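Local coordinates for protein putative protease I (Bacteroides thetaiotaomicron VPI-5482, PDB 3CNE) that binds flavins such as lumichrome, riboflavin, FMN and FAD, may act as a flavin store, and appears to lack proteolytic activity, at residues Lys3-Leu8 / Glu23-Asn28; Gly62-Phe67 / Ile97-Glu102; Pro79-Tyr84 / Ala114-Phe119. One frame throughout, in Å; residues are numbered along the deposited sequence.

Interaction 1: residues Lys3-Leu8 / Glu23-Asn28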
# COMPACT_ATOMS: atom_id res chain seq x y z
N LYS A 3 -9.87 -20.68 -4.75
CA LYS A 3 -9.02 -20.07 -5.78
C LYS A 3 -7.68 -19.60 -5.19
O LYS A 3 -7.60 -19.20 -4.03
CB LYS A 3 -9.75 -18.91 -6.45
CG LYS A 3 -11.18 -19.22 -6.90
CD LYS A 3 -11.22 -20.24 -8.02
CE LYS A 3 -12.58 -20.20 -8.71
NZ LYS A 3 -12.84 -18.85 -9.30
N LYS A 4 -6.63 -19.69 -5.99
CA LYS A 4 -5.31 -19.26 -5.54
C LYS A 4 -4.72 -18.24 -6.52
O LYS A 4 -4.84 -18.41 -7.72
CB LYS A 4 -4.40 -20.47 -5.36
CG LYS A 4 -5.02 -21.54 -4.48
CD LYS A 4 -4.00 -22.55 -3.99
CE LYS A 4 -4.68 -23.71 -3.25
NZ LYS A 4 -3.66 -24.62 -2.63
N VAL A 5 -4.12 -17.17 -5.99
CA VAL A 5 -3.59 -16.07 -6.80
C VAL A 5 -2.08 -16.06 -6.68
O VAL A 5 -1.53 -16.08 -5.57
CB VAL A 5 -4.12 -14.67 -6.31
CG1 VAL A 5 -3.68 -13.57 -7.23
CG2 VAL A 5 -5.65 -14.67 -6.18
N ALA A 6 -1.38 -16.03 -7.81
CA ALA A 6 0.04 -15.74 -7.78
C ALA A 6 0.19 -14.25 -8.00
O ALA A 6 -0.21 -13.71 -9.04
CB ALA A 6 0.80 -16.55 -8.84
N VAL A 7 0.77 -13.58 -7.00
CA VAL A 7 1.06 -12.17 -7.08
C VAL A 7 2.53 -11.95 -7.46
O VAL A 7 3.44 -12.44 -6.78
CB VAL A 7 0.73 -11.47 -5.75
CG1 VAL A 7 0.97 -9.97 -5.85
CG2 VAL A 7 -0.74 -11.75 -5.37
N LEU A 8 2.77 -11.17 -8.52
CA LEU A 8 4.13 -10.85 -8.93
C LEU A 8 4.48 -9.44 -8.54
O LEU A 8 3.80 -8.49 -8.97
CB LEU A 8 4.28 -11.02 -10.44
CG LEU A 8 3.78 -12.31 -11.10
CD1 LEU A 8 4.08 -12.26 -12.60
CD2 LEU A 8 4.42 -13.55 -10.48
N GLU A 23 -4.51 -6.47 0.77
CA GLU A 23 -5.52 -6.22 1.77
C GLU A 23 -6.86 -6.78 1.34
O GLU A 23 -7.55 -7.47 2.12
CB GLU A 23 -5.67 -4.74 2.04
CG GLU A 23 -6.72 -4.47 3.11
CD GLU A 23 -7.12 -3.06 3.15
OE1 GLU A 23 -7.40 -2.49 2.07
OE2 GLU A 23 -7.13 -2.51 4.27
N ALA A 24 -7.24 -6.49 0.10
CA ALA A 24 -8.52 -7.01 -0.42
C ALA A 24 -8.59 -8.55 -0.35
O ALA A 24 -9.59 -9.10 0.12
CB ALA A 24 -8.81 -6.49 -1.83
N PHE A 25 -7.53 -9.24 -0.80
CA PHE A 25 -7.51 -10.70 -0.77
C PHE A 25 -7.61 -11.19 0.65
O PHE A 25 -8.42 -12.06 0.94
CB PHE A 25 -6.24 -11.30 -1.41
CG PHE A 25 -6.06 -11.00 -2.87
CD1 PHE A 25 -7.15 -10.82 -3.72
CD2 PHE A 25 -4.79 -10.94 -3.42
CE1 PHE A 25 -6.97 -10.53 -5.08
CE2 PHE A 25 -4.59 -10.67 -4.79
CZ PHE A 25 -5.69 -10.46 -5.62
N PHE A 26 -6.80 -10.62 1.54
CA PHE A 26 -6.72 -11.06 2.93
C PHE A 26 -8.06 -10.88 3.65
O PHE A 26 -8.51 -11.78 4.37
CB PHE A 26 -5.60 -10.34 3.70
CG PHE A 26 -5.26 -11.02 4.98
CD1 PHE A 26 -4.51 -12.19 4.98
CD2 PHE A 26 -5.75 -10.55 6.19
CE1 PHE A 26 -4.24 -12.87 6.17
CE2 PHE A 26 -5.47 -11.23 7.39
CZ PHE A 26 -4.71 -12.39 7.37
N GLU A 27 -8.68 -9.73 3.44
CA GLU A 27 -9.95 -9.42 4.09
C GLU A 27 -11.10 -10.21 3.49
O GLU A 27 -12.11 -10.40 4.15
CB GLU A 27 -10.22 -7.90 4.11
CG GLU A 27 -9.23 -7.17 5.05
CD GLU A 27 -9.47 -5.67 5.22
OE1 GLU A 27 -10.21 -5.08 4.40
OE2 GLU A 27 -8.87 -5.09 6.18
N ASN A 28 -10.93 -10.72 2.27
CA ASN A 28 -11.96 -11.61 1.70
C ASN A 28 -11.64 -13.09 1.71
O ASN A 28 -12.36 -13.89 1.11
CB ASN A 28 -12.34 -11.15 0.31
CG ASN A 28 -13.04 -9.81 0.34
OD1 ASN A 28 -14.22 -9.74 0.66
ND2 ASN A 28 -12.30 -8.75 0.09
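Val5 and Val7 of strand 4-9 meet Phe25 of helix 15-27 in the first beta-alpha-beta unit of this DJ-1/PfpI-family fold, running from strand 4-9 through the helix to strand 31-36. The tight part is small and wholly apolar. Phe25 projects from the helix with CG beside its own backbone N (chi1 -63°), and one corner of its ring enters between the two valines. At that corner CE2 lies 3.9 Å from Val5 CG1 and 4.0 Å from Val7 CG2. The valines use different parts of the ring: Val5 CG2 sits over one face, offset toward the rim, whereas Val7 CG2 comes at the edge, near the ring plane. Both valines turn toward the helix and Ala6 between them turns away, the alternation of a strand whose two faces are covered separately. Val71 of the adjacent strand and Leu174 of helix 167-174 also pack on both Val5 and Phe25, so the ring is buried. Yet the backbones stay well apart, with 9.0 Å between Val5 CA and Phe25 CA bridged by the Phe25 ring and the valine methyls. The outward side is more open at exposed Phe26 and Glu27, though Phe26 also packs on Ser47, and Glu23 OE2 bonds to Asn14, both of the second subunit. Where the helix gives way at Asn28, the side chain folds back on the last turn. Ala24 O takes ND2 of Asn28 at 2.7 Å and its backbone N at 3.0 Å, from opposite faces of the carbonyl plane.

Interaction 2: residues Gly62-Phe67 / Ile97-Glu102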
# COMPACT_ATOMS: atom_id res chain seq x y z
N GLY A 62 6.80 -23.70 -14.04
CA GLY A 62 6.42 -25.09 -13.98
C GLY A 62 5.29 -25.32 -13.01
O GLY A 62 4.71 -26.40 -12.99
N HIS A 63 4.96 -24.31 -12.20
CA HIS A 63 3.86 -24.44 -11.23
C HIS A 63 2.68 -23.51 -11.51
O HIS A 63 1.85 -23.28 -10.63
CB HIS A 63 4.36 -24.21 -9.79
CG HIS A 63 5.45 -25.15 -9.36
ND1 HIS A 63 6.79 -24.88 -9.57
CD2 HIS A 63 5.40 -26.32 -8.69
CE1 HIS A 63 7.52 -25.86 -9.06
NE2 HIS A 63 6.70 -26.75 -8.52
N GLU A 64 2.60 -22.98 -12.73
CA GLU A 64 1.55 -22.02 -13.07
C GLU A 64 0.13 -22.62 -12.95
O GLU A 64 -0.83 -21.90 -12.65
CB GLU A 64 1.77 -21.43 -14.46
CG GLU A 64 3.12 -20.74 -14.69
CD GLU A 64 4.22 -21.67 -15.19
OE1 GLU A 64 4.11 -22.90 -15.00
OE2 GLU A 64 5.21 -21.17 -15.78
N ASP A 65 0.01 -23.92 -13.19
CA ASP A 65 -1.30 -24.59 -13.16
C ASP A 65 -1.75 -24.84 -11.71
O ASP A 65 -2.82 -25.38 -11.46
CB ASP A 65 -1.26 -25.88 -13.99
CG ASP A 65 -2.46 -26.03 -14.92
OD1 ASP A 65 -3.53 -25.38 -14.69
OD2 ASP A 65 -2.35 -26.82 -15.88
N GLU A 66 -0.93 -24.41 -10.76
CA GLU A 66 -1.24 -24.51 -9.34
C GLU A 66 -2.05 -23.30 -8.89
O GLU A 66 -2.51 -23.23 -7.75
CB GLU A 66 0.07 -24.50 -8.57
CG GLU A 66 0.28 -25.65 -7.63
CD GLU A 66 1.75 -25.95 -7.47
OE1 GLU A 66 2.30 -26.67 -8.36
OE2 GLU A 66 2.36 -25.46 -6.48
N PHE A 67 -2.20 -22.33 -9.78
CA PHE A 67 -2.85 -21.07 -9.44
C PHE A 67 -4.01 -20.82 -10.40
O PHE A 67 -4.07 -21.42 -11.47
CB PHE A 67 -1.84 -19.94 -9.47
CG PHE A 67 -0.80 -20.02 -8.38
CD1 PHE A 67 -1.01 -19.39 -7.16
CD2 PHE A 67 0.38 -20.73 -8.58
CE1 PHE A 67 -0.04 -19.46 -6.14
CE2 PHE A 67 1.35 -20.80 -7.56
CZ PHE A 67 1.14 -20.16 -6.35
N ILE A 97 4.07 -15.20 -17.57
CA ILE A 97 2.86 -14.48 -18.00
C ILE A 97 2.24 -15.18 -19.21
O ILE A 97 1.01 -15.33 -19.30
CB ILE A 97 3.16 -13.03 -18.33
CG1 ILE A 97 3.42 -12.23 -17.03
CG2 ILE A 97 2.04 -12.41 -19.13
CD1 ILE A 97 4.00 -10.87 -17.33
N LYS A 98 3.10 -15.59 -20.14
CA LYS A 98 2.64 -16.34 -21.32
C LYS A 98 1.91 -17.61 -20.90
O LYS A 98 0.82 -17.87 -21.38
CB LYS A 98 3.79 -16.66 -22.28
CG LYS A 98 3.32 -17.06 -23.70
CD LYS A 98 4.51 -17.50 -24.56
CE LYS A 98 4.07 -18.06 -25.94
NZ LYS A 98 4.35 -17.12 -27.06
N THR A 99 2.52 -18.38 -20.01
CA THR A 99 1.95 -19.64 -19.57
C THR A 99 0.59 -19.46 -18.87
O THR A 99 -0.37 -20.13 -19.23
CB THR A 99 2.91 -20.37 -18.66
OG1 THR A 99 4.12 -20.61 -19.39
CG2 THR A 99 2.32 -21.69 -18.19
N PHE A 100 0.50 -18.54 -17.91
CA PHE A 100 -0.78 -18.22 -17.29
C PHE A 100 -1.87 -17.86 -18.32
O PHE A 100 -2.99 -18.33 -18.22
CB PHE A 100 -0.61 -17.08 -16.28
CG PHE A 100 -0.31 -17.54 -14.88
CD1 PHE A 100 0.97 -17.94 -14.52
CD2 PHE A 100 -1.32 -17.58 -13.91
CE1 PHE A 100 1.25 -18.35 -13.20
CE2 PHE A 100 -1.05 -17.97 -12.59
CZ PHE A 100 0.22 -18.37 -12.24
N GLY A 101 -1.53 -17.01 -19.29
CA GLY A 101 -2.48 -16.53 -20.29
C GLY A 101 -2.91 -17.65 -21.22
O GLY A 101 -4.11 -17.84 -21.46
N GLU A 102 -1.92 -18.41 -21.71
CA GLU A 102 -2.16 -19.64 -22.50
C GLU A 102 -3.06 -20.65 -21.78
O GLU A 102 -3.84 -21.37 -22.43
CB GLU A 102 -0.83 -20.31 -22.85
CG GLU A 102 -0.09 -19.64 -23.99
CD GLU A 102 1.26 -20.27 -24.30
OE1 GLU A 102 1.75 -21.16 -23.54
OE2 GLU A 102 1.86 -19.87 -25.33
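Glu64 and Phe100 bring their CA atoms to 6.1 Å where the short 3-10 segment 64-66 meets the last turns of helix 88-102, an approach close enough for a backbone carbonyl of the loop to reach a helix side chain. The Phe100 ring is the main surface. Glu64 comes over one of its faces, with CB above the rim near Phe100 CE1 and the carbonyl O of Glu64 over the same face, 3.7 Å from Phe100 CZ; Glu64 CB and CG are each 3.4 Å from Phe100 CE1. At the ring edge, near its plane, Phe67 CB reaches to 3.8 Å from Phe100 CE2, and the Phe67 ring then leads away from the helix.

The two phenylalanines also carry the contact into the Rossmann-like core of the family: Phe67 immediately precedes Asp68 and strand 69-73, helix 88-102 makes the crossover from that strand to strand 106-110, and both rings rest on Ala6 of strand 4-9.

Beyond CG the Glu64 chain bends (chi2 89°), carrying its carboxylate past Thr99 and back toward its own loop. Glu64 CD lies 3.6 Å from Thr99 CG2, the methyl end of a side chain whose OG1 is spent on the backbone O of Glu95, one turn earlier in the helix. The carboxylate instead takes two weak bonds from the amide N of Gly62: the longer, 3.5 Å to Glu64 OE2, is the straighter at 163°, and the shorter, 3.0 Å to Glu64 OE1, is bent to 125°. On the outward side Asp65 points away from the helix, its OD1 in a salt bridge to Lys105 and its OD2 in another to Lys103.

Interaction 3: residues Pro79-Tyr84 / Ala114-Phe119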
# COMPACT_ATOMS: atom_id res chain seq x y z
N PRO A 79 9.53 0.37 -16.18
CA PRO A 79 10.15 1.18 -17.26
C PRO A 79 11.65 0.92 -17.54
O PRO A 79 12.19 1.44 -18.52
CB PRO A 79 9.91 2.61 -16.78
CG PRO A 79 8.72 2.50 -15.84
CD PRO A 79 9.03 1.23 -15.10
N VAL A 80 12.32 0.09 -16.73
CA VAL A 80 13.68 -0.36 -17.10
C VAL A 80 13.71 -1.81 -17.55
O VAL A 80 14.77 -2.32 -17.90
CB VAL A 80 14.77 -0.12 -16.00
CG1 VAL A 80 15.00 1.35 -15.81
CG2 VAL A 80 14.42 -0.81 -14.66
N PHE A 81 12.55 -2.47 -17.53
CA PHE A 81 12.45 -3.87 -17.91
C PHE A 81 13.15 -4.15 -19.24
O PHE A 81 13.88 -5.14 -19.36
CB PHE A 81 10.97 -4.28 -17.97
CG PHE A 81 10.75 -5.67 -18.51
CD1 PHE A 81 10.85 -6.78 -17.68
CD2 PHE A 81 10.41 -5.86 -19.85
CE1 PHE A 81 10.63 -8.06 -18.20
CE2 PHE A 81 10.22 -7.14 -20.37
CZ PHE A 81 10.33 -8.24 -19.52
N GLN A 82 12.95 -3.25 -20.21
CA GLN A 82 13.44 -3.44 -21.59
C GLN A 82 14.95 -3.39 -21.70
O GLN A 82 15.52 -4.17 -22.47
CB GLN A 82 12.78 -2.47 -22.58
CG GLN A 82 11.40 -2.98 -23.07
CD GLN A 82 10.90 -2.33 -24.39
OE1 GLN A 82 11.67 -2.14 -25.35
NE2 GLN A 82 9.60 -2.00 -24.42
N GLN A 83 15.60 -2.51 -20.91
CA GLN A 83 17.06 -2.44 -20.79
C GLN A 83 17.70 -3.70 -20.23
O GLN A 83 18.90 -3.93 -20.43
CB GLN A 83 17.49 -1.36 -19.80
CG GLN A 83 17.08 0.03 -20.08
CD GLN A 83 17.55 0.97 -18.98
OE1 GLN A 83 18.51 0.67 -18.24
NE2 GLN A 83 16.86 2.09 -18.84
N TYR A 84 16.94 -4.44 -19.44
CA TYR A 84 17.53 -5.50 -18.62
C TYR A 84 17.22 -6.91 -19.06
O TYR A 84 16.63 -7.69 -18.32
CB TYR A 84 17.14 -5.30 -17.16
CG TYR A 84 17.85 -4.15 -16.49
CD1 TYR A 84 19.22 -3.94 -16.67
CD2 TYR A 84 17.16 -3.28 -15.65
CE1 TYR A 84 19.88 -2.89 -16.04
CE2 TYR A 84 17.82 -2.22 -15.00
CZ TYR A 84 19.17 -2.03 -15.22
OH TYR A 84 19.83 -0.99 -14.57
N ALA A 114 -0.66 -4.12 -18.21
CA ALA A 114 -1.25 -4.51 -19.50
C ALA A 114 -0.18 -4.60 -20.59
O ALA A 114 -0.30 -5.40 -21.54
CB ALA A 114 -2.32 -3.53 -19.91
N MSE A 115 0.86 -3.78 -20.45
CA MSE A 115 1.96 -3.79 -21.43
C MSE A 115 2.80 -5.05 -21.27
O MSE A 115 3.17 -5.68 -22.26
CB MSE A 115 2.81 -2.55 -21.29
CG MSE A 115 3.88 -2.42 -22.37
SE MSE A 115 5.16 -1.01 -21.91
CE MSE A 115 6.07 -1.76 -20.33
N MSE A 116 3.07 -5.42 -20.02
CA MSE A 116 3.79 -6.67 -19.74
C MSE A 116 3.01 -7.86 -20.35
O MSE A 116 3.60 -8.76 -20.95
CB MSE A 116 4.01 -6.84 -18.24
CG MSE A 116 4.88 -5.74 -17.63
SE MSE A 116 6.73 -5.86 -18.33
CE MSE A 116 7.26 -7.39 -17.35
N PHE A 117 1.69 -7.85 -20.17
CA PHE A 117 0.82 -8.84 -20.78
C PHE A 117 0.94 -8.79 -22.30
O PHE A 117 1.14 -9.84 -22.93
CB PHE A 117 -0.65 -8.64 -20.33
CG PHE A 117 -0.90 -8.86 -18.85
CD1 PHE A 117 -0.02 -9.59 -18.06
CD2 PHE A 117 -2.06 -8.36 -18.25
CE1 PHE A 117 -0.28 -9.81 -16.67
CE2 PHE A 117 -2.34 -8.57 -16.88
CZ PHE A 117 -1.44 -9.29 -16.09
N ASP A 118 0.84 -7.59 -22.89
CA ASP A 118 0.88 -7.41 -24.33
C ASP A 118 2.13 -8.01 -24.95
O ASP A 118 2.04 -8.68 -25.99
CB ASP A 118 0.76 -5.93 -24.73
CG ASP A 118 0.94 -5.70 -26.26
OD1 ASP A 118 1.62 -6.50 -26.94
OD2 ASP A 118 0.44 -4.72 -26.82
N PHE A 119 3.27 -7.79 -24.31
CA PHE A 119 4.57 -8.27 -24.79
C PHE A 119 4.54 -9.76 -25.09
O PHE A 119 5.25 -10.24 -25.99
CB PHE A 119 5.68 -7.99 -23.76
CG PHE A 119 6.11 -6.54 -23.67
CD1 PHE A 119 5.71 -5.61 -24.61
CD2 PHE A 119 6.97 -6.14 -22.65
CE1 PHE A 119 6.13 -4.29 -24.53
CE2 PHE A 119 7.40 -4.83 -22.55
CZ PHE A 119 6.99 -3.90 -23.49
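Phe81 holds CG opposite its backbone N (chi1 173°), which sends the ring toward helix 113-119, while Met116, a selenomethionine here, bends at both chi2 and chi3 and so folds its end over that ring. The two side chains approach from opposite directions and meet in a Met-aromatic contact. Met116 SE stands 4.0 Å from the centroid of the Phe81 ring and 12° off its normal, and the terminal CE, 3.7 Å from the same centroid, makes a CH-pi contact over the same face. CE leans toward one side of the ring, 3.5 Å from Phe81 CE1. Phe119, one helical turn beyond Met115, slides past Phe81 in the opposite sense and meets it obliquely, its CD2 4.1 Å from Phe81 CE2. At the partly solvent-exposed margin Gln82 crosses Phe119 at about a right angle: Gln82 NE2 comes to 3.4 Å from Phe119 CZ, with amide and ring planes 77° apart. The Met115 carbonyl O lies over a face of the Phe119 ring.

The helix follows the sharp strand-to-helix turn that bears Cys111, consistent with the nucleophile elbow of this family. Here, however, Cys111 and Cys74 bind zinc, and the nearest atom of the Met116 side chain is about 8 Å from the zinc ion. Cutting Phe81 back to an alanine would probably leave SE and CE of Met116 without the face they rest on, setting that end free to turn and opening a gap beside Phe119. The selenium, in the place of the natural sulfur, the methyl group and the rings join the loop to the helix by dispersion and weak polarisation rather than by hydrogen bonds.

How the interactions relate
Interactions 1 and 2 cover different faces of strand 4-9: Val5 and Val7 turn to helix 15-27, while Ala6 turns to Phe67 and Phe100. These two are buried contacts, and they touch where Ala6 N lies 3.4 Å from Phe67 CD1. Interaction 3 is only partly buried and lies across the chain's centre from interaction 1. It meets interaction 2 through helix 88-102, with Ile97 CG2 3.7 Å from Phe117 CD1. Chemistry follows place: purely aliphatic-aromatic in interaction 1, the aliphatic part of a glutamate on an aromatic ring, with its carboxylate beside a threonine, in interaction 2, and selenium over a ring with an amide at the margin in interaction 3, the nearest to zinc.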